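Local coordinates for protein alpha-1,3-glucanase (Paenibacillus glycanilyticus, PDB 6K0P) that belongs to glycoside hydrolase family 87 and probably cleaves the alpha-1,3-glycosidic linkages of alpha-1,3-glucan, at residues K194-A199 / K210-P215. The protein carries 1 engineered substitution. Residues are numbered along the deposited sequence; the frame is centred on the assembly and turned at random.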
loop_
_atom_site.group_PDB
_atom_site.type_symbol
_atom_site.label_atom_id
_atom_site.label_comp_id
_atom_site.label_asym_id
_atom_site.label_seq_id
_atom_site.Cartn_x
_atom_site.Cartn_y
_atom_site.Cartn_z
ATOM N N LYS A 194 2.175 23.160 26.220
ATOM C CA LYS A 194 1.179 22.188 26.658
ATOM C C LYS A 194 1.242 20.995 25.715
ATOM O O LYS A 194 0.896 21.110 24.534
ATOM C CB LYS A 194 -0.223 22.792 26.703
ATOM C CG LYS A 194 -1.255 21.840 27.301
ATOM C CD LYS A 194 -2.644 22.457 27.359
ATOM C CE LYS A 194 -2.659 23.748 28.172
ATOM N NZ LYS A 194 -4.026 24.322 28.271
ATOM N N SER A 195 1.690 19.858 26.231
ATOM C CA SER A 195 1.889 18.689 25.397
ATOM C C SER A 195 0.552 18.041 25.039
ATOM O O SER A 195 -0.504 18.359 25.596
ATOM C CB SER A 195 2.746 17.667 26.132
ATOM O OG SER A 195 2.005 17.124 27.206
ATOM N N ILE A 196 0.615 17.107 24.083
ATOM C CA ILE A 196 -0.556 16.303 23.734
ATOM C C ILE A 196 -1.128 15.608 24.970
ATOM O O ILE A 196 -2.338 15.651 25.225
ATOM C CB ILE A 196 -0.199 15.300 22.621
ATOM C CG1 ILE A 196 0.201 16.039 21.340
ATOM C CG2 ILE A 196 -1.362 14.349 22.361
ATOM C CD1 ILE A 196 0.857 15.151 20.282
ATOM N N ASP A 197 -0.264 14.963 25.763
ATOM C CA ASP A 197 -0.741 14.296 26.975
ATOM C C ASP A 197 -1.385 15.280 27.949
ATOM O O ASP A 197 -2.394 14.958 28.584
ATOM C CB ASP A 197 0.402 13.554 27.670
ATOM C CG ASP A 197 0.479 12.078 27.282
ATOM O OD1 ASP A 197 -0.565 11.457 26.957
ATOM O OD2 ASP A 197 1.595 11.525 27.351
ATOM N N GLN A 198 -0.804 16.477 28.098
ATOM C CA GLN A 198 -1.375 17.464 29.016
ATOM C C GLN A 198 -2.721 17.977 28.518
ATOM O O GLN A 198 -3.653 18.173 29.312
ATOM C CB GLN A 198 -0.388 18.611 29.240
ATOM C CG GLN A 198 0.850 18.194 30.021
ATOM C CD GLN A 198 1.887 19.293 30.107
ATOM O OE1 GLN A 198 2.123 20.025 29.141
ATOM N NE2 GLN A 198 2.521 19.413 31.268
ATOM N N ALA A 199 -2.844 18.202 27.208
ATOM C CA ALA A 199 -4.126 18.614 26.645
ATOM C C ALA A 199 -5.185 17.539 26.852
ATOM O O ALA A 199 -6.338 17.849 27.175
ATOM C CB ALA A 199 -3.967 18.943 25.160
ATOM N N LYS A 210 -14.753 18.532 24.023
ATOM C CA LYS A 210 -14.947 17.477 23.036
ATOM C C LYS A 210 -13.659 16.754 22.682
ATOM O O LYS A 210 -13.712 15.629 22.168
ATOM C CB LYS A 210 -15.509 18.073 21.742
ATOM C CG LYS A 210 -16.899 18.669 21.880
ATOM C CD LYS A 210 -17.657 18.499 20.575
ATOM C CE LYS A 210 -18.340 19.780 20.150
ATOM N NZ LYS A 210 -18.378 19.906 18.664
ATOM N N GLY A 211 -12.511 17.377 22.920
ATOM C CA GLY A 211 -11.251 16.751 22.554
ATOM C C GLY A 211 -10.119 17.747 22.615
ATOM O O GLY A 211 -10.132 18.682 23.430
ATOM N N ILE A 212 -9.132 17.530 21.747
ATOM C CA ILE A 212 -7.965 18.395 21.665
ATOM C C ILE A 212 -7.762 18.846 20.229
ATOM O O ILE A 212 -8.192 18.183 19.278
ATOM C CB ILE A 212 -6.678 17.736 22.211
ATOM C CG1 ILE A 212 -6.217 16.581 21.313
ATOM C CG2 ILE A 212 -6.883 17.278 23.649
ATOM C CD1 ILE A 212 -4.787 16.094 21.623
ATOM N N TYR A 213 -7.116 19.997 20.088
ATOM C CA TYR A 213 -6.708 20.536 18.802
ATOM C C TYR A 213 -5.192 20.604 18.785
ATOM O O TYR A 213 -4.575 21.093 19.740
ATOM C CB TYR A 213 -7.283 21.942 18.608
ATOM C CG TYR A 213 -6.749 22.660 17.392
ATOM C CD1 TYR A 213 -7.101 22.255 16.104
ATOM C CD2 TYR A 213 -5.891 23.750 17.529
ATOM C CE1 TYR A 213 -6.610 22.925 14.987
ATOM C CE2 TYR A 213 -5.412 24.427 16.418
ATOM C CZ TYR A 213 -5.770 24.010 15.159
ATOM O OH TYR A 213 -5.279 24.701 14.073
ATOM N N ILE A 214 -4.595 20.109 17.706
ATOM C CA ILE A 214 -3.147 20.131 17.549
ATOM C C ILE A 214 -2.819 21.094 16.412
ATOM O O ILE A 214 -3.123 20.803 15.244
ATOM C CB ILE A 214 -2.568 18.736 17.295
ATOM C CG1 ILE A 214 -3.139 17.736 18.302
ATOM C CG2 ILE A 214 -1.048 18.777 17.397
ATOM C CD1 ILE A 214 -2.575 16.303 18.176
ATOM N N PRO A 215 -2.230 22.247 16.703
ATOM C CA PRO A 215 -2.043 23.278 15.679
ATOM C C PRO A 215 -1.012 22.865 14.642
ATOM O O PRO A 215 -0.329 21.844 14.753
ATOM C CB PRO A 215 -1.522 24.485 16.470
ATOM C CG PRO A 215 -1.776 24.182 17.900
ATOM C CD PRO A 215 -1.801 22.686 18.040
#
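Ala199 N donates to Ser195 O at 2.8 Å in the first turn of helix 196-204, which packs Ala199 against Ile212, and Ile196 against Ile212 and Ile214, of strand 211-214. The pair belongs to the early part of the right-handed parallel beta-helix expected of a pectate-lyase-like domain, where the helix connects strand 187-189 to strand 211-214, and these two strands pair in parallel; the position is consistent with a cap over that end of the beta-helix. A capping box starts the helix: Gln198 N reaches Ser195 OG at 3.0 Å, while Ser195 N points at a lone pair of Gln198 OE1 in the carbonyl plane, 2.9 Å away and nearly straight at 169°. The side chains that meet across the contact are apolar and buried. Ile212 spreads its two branches over separate residues. With CG1 between the backbone N and the carbonyl carbon (chi1 68°), its CD1 meets Ile196 CG2 at 3.9 Å, the two side chains crossing at about a right angle. The CD1 of Ile196 reaches Ile214 CD1 at 4.2 Å. Ile234 of strand 233-236 also touches Ile212 and Ile214, while Ile221 and Ile225 pack on Ile196. The other branch of Ile212, CG2, sits 3.7 Å from Ala199 CB and 3.6 Å from Ala199 O.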